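Local atomic coordinates of LRR receptor-like serine/threonine-protein kinase RGI3 (PDB entry 5HZ0), a protein that serves as a plant plasma-membrane receptor kinase for RGF peptide hormones, which maintain the root stem cell niche, and pairs with SERK co-receptors on binding them. Residues 192-197 against 211-216. The protein carries 5 engineered substitutions. Numbering follows the deposited sequence.
Sequences SLLSGP and LYLYQN
Asn216 reaches from one leucine-rich repeat to the backbone of the repeat before it, its amide lying inside the solenoid against Ser192 and Leu194. The carbonyl end accepts the main hydrogen bond of the contact, from Leu194 N to Asn216 OD1 at 3.2 Å, with the donor tilted 38° above the carbonyl plane. Two weak bonds leave Ser192 N, one to Asn216 OD1 and one to Gln215 O, the latter at 3.3 Å. The amide end turns back on its own segment: Asn216 ND2 gives a 2.7 Å bond to Leu213 O, which lies in the plane of the amide, and a further one to Ile189 O. Asn216 CG stands beside its own backbone N (chi1 -67°), and with chi2 near -77° the carbonyl is turned to 192-194 and the NH2 to Leu213. Replacing Asn216 by alanine would remove the whole amide, and would probably leave Leu194 N without its acceptor, cost Leu213 O and Ile189 O the NH2 they share and open a gap beside the Leu194 side chain. Apolar packing is slight: the Leu194 side chain flanks the amide, its CB 3.8 Å from Asn216 CG, and Leu194 CD1 meets Leu213 CD2 at 4.2 Å. This is the asparagine of the repeat consensus LxxLxLxxN, whose ladder holds successive coils together; Asn240 ND2 bonds Leu213 O in turn. Ser192 OG is bonded to Thr168 O, and Gln215 OE1 to Thr191. Segment 211-216 carries the end of strand 210-212, on the parallel inner face, into the following loop, where Tyr212 and Tyr214 touch the bound peptide, while strand 193-194 pairs with 169-172 in the extracellular domain.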
loop_
_atom_site.group_PDB
_atom_site.type_symbol
_atom_site.label_atom_id
_atom_site.label_comp_id
_atom_site.label_asym_id
_atom_site.label_seq_id
_atom_site.Cartn_x
_atom_site.Cartn_y
_atom_site.Cartn_z
ATOM N N SER A 192 5.608 -12.852 -12.890
ATOM C CA SER A 192 6.341 -13.996 -13.425
ATOM C C SER A 192 7.842 -13.707 -13.404
ATOM O O SER A 192 8.299 -12.821 -12.676
ATOM C CB SER A 192 5.871 -14.360 -14.836
ATOM O OG SER A 192 4.673 -15.120 -14.793
ATOM N N LEU A 193 8.604 -14.539 -14.104
ATOM C CA LEU A 193 10.068 -14.415 -14.193
ATOM C C LEU A 193 10.675 -13.764 -15.450
ATOM O O LEU A 193 11.872 -13.881 -15.672
ATOM C CB LEU A 193 10.761 -15.741 -13.849
ATOM C CG LEU A 193 10.435 -16.205 -12.423
ATOM C CD1 LEU A 193 11.203 -17.467 -12.050
ATOM C CD2 LEU A 193 10.690 -15.097 -11.416
ATOM N N LEU A 194 9.858 -13.172 -16.311
ATOM C CA LEU A 194 10.372 -12.560 -17.551
ATOM C C LEU A 194 11.507 -11.538 -17.390
ATOM O O LEU A 194 11.510 -10.738 -16.456
ATOM C CB LEU A 194 9.245 -11.877 -18.305
ATOM C CG LEU A 194 8.063 -12.709 -18.784
ATOM C CD1 LEU A 194 7.027 -11.763 -19.364
ATOM C CD2 LEU A 194 8.514 -13.751 -19.819
ATOM N N SER A 195 12.453 -11.568 -18.328
ATOM C CA SER A 195 13.536 -10.583 -18.399
ATOM C C SER A 195 13.879 -10.289 -19.853
ATOM O O SER A 195 13.299 -10.869 -20.765
ATOM C CB SER A 195 14.792 -11.040 -17.624
ATOM O OG SER A 195 14.963 -12.461 -17.612
ATOM N N GLY A 196 14.828 -9.392 -20.083
ATOM C CA GLY A 196 15.064 -8.923 -21.435
ATOM C C GLY A 196 14.006 -7.914 -21.856
ATOM O O GLY A 196 13.064 -7.623 -21.105
ATOM N N PRO A 197 14.170 -7.348 -23.057
ATOM C CA PRO A 197 13.273 -6.311 -23.576
ATOM C C PRO A 197 11.960 -6.854 -24.133
ATOM O O PRO A 197 11.914 -7.993 -24.615
ATOM C CB PRO A 197 14.088 -5.694 -24.717
ATOM C CG PRO A 197 14.937 -6.810 -25.216
ATOM C CD PRO A 197 15.286 -7.634 -23.977
ATOM N N LEU A 211 -2.157 -5.067 -22.533
ATOM C CA LEU A 211 -0.832 -5.633 -22.331
ATOM C C LEU A 211 -0.455 -5.604 -20.835
ATOM O O LEU A 211 -0.280 -4.531 -20.264
ATOM C CB LEU A 211 0.180 -4.871 -23.185
ATOM C CG LEU A 211 1.638 -5.353 -23.118
ATOM C CD1 LEU A 211 1.724 -6.824 -23.434
ATOM C CD2 LEU A 211 2.515 -4.551 -24.072
ATOM N N TYR A 212 -0.414 -6.769 -20.182
ATOM C CA TYR A 212 -0.052 -6.826 -18.767
ATOM C C TYR A 212 1.210 -7.643 -18.625
ATOM O O TYR A 212 1.162 -8.876 -18.664
ATOM C CB TYR A 212 -1.149 -7.502 -17.927
ATOM C CG TYR A 212 -2.581 -7.026 -18.195
ATOM C CD1 TYR A 212 -2.851 -5.712 -18.576
ATOM C CD2 TYR A 212 -3.653 -7.894 -18.057
ATOM C CE1 TYR A 212 -4.135 -5.291 -18.818
ATOM C CE2 TYR A 212 -4.945 -7.483 -18.299
ATOM C CZ TYR A 212 -5.179 -6.182 -18.674
ATOM O OH TYR A 212 -6.458 -5.781 -18.918
ATOM N N LEU A 213 2.331 -6.939 -18.493
ATOM C CA LEU A 213 3.645 -7.488 -18.169
ATOM C C LEU A 213 4.174 -7.145 -16.777
ATOM O O LEU A 213 5.379 -7.221 -16.541
ATOM C CB LEU A 213 4.647 -7.159 -19.271
ATOM C CG LEU A 213 4.127 -7.681 -20.612
ATOM C CD1 LEU A 213 5.015 -7.265 -21.764
ATOM C CD2 LEU A 213 3.963 -9.215 -20.551
ATOM N N TYR A 214 3.335 -6.615 -15.902
ATOM C CA TYR A 214 3.853 -6.106 -14.627
ATOM C C TYR A 214 4.487 -7.161 -13.701
ATOM O O TYR A 214 4.258 -8.368 -13.847
ATOM C CB TYR A 214 2.798 -5.276 -13.888
ATOM C CG TYR A 214 1.568 -6.034 -13.431
ATOM C CD1 TYR A 214 0.466 -6.188 -14.268
ATOM C CD2 TYR A 214 1.494 -6.558 -12.155
ATOM C CE1 TYR A 214 -0.665 -6.863 -13.839
ATOM C CE2 TYR A 214 0.371 -7.226 -11.721
ATOM C CZ TYR A 214 -0.703 -7.378 -12.562
ATOM O OH TYR A 214 -1.805 -8.052 -12.110
ATOM N N GLN A 215 5.324 -6.691 -12.774
ATOM C CA GLN A 215 6.017 -7.565 -11.819
ATOM C C GLN A 215 6.871 -8.671 -12.450
ATOM O O GLN A 215 6.749 -9.844 -12.130
ATOM C CB GLN A 215 5.035 -8.140 -10.809
ATOM C CG GLN A 215 4.516 -7.089 -9.861
ATOM C CD GLN A 215 3.684 -7.673 -8.762
ATOM O OE1 GLN A 215 2.840 -8.533 -9.009
ATOM N NE2 GLN A 215 3.917 -7.220 -7.535
ATOM N N ASN A 216 7.740 -8.268 -13.362
ATOM C CA ASN A 216 8.752 -9.146 -13.925
ATOM C C ASN A 216 10.054 -8.382 -13.823
ATOM O O ASN A 216 10.142 -7.417 -13.068
ATOM C CB ASN A 216 8.464 -9.502 -15.376
ATOM C CG ASN A 216 7.225 -10.348 -15.528
ATOM O OD1 ASN A 216 7.252 -11.545 -15.259
ATOM N ND2 ASN A 216 6.124 -9.728 -15.964
#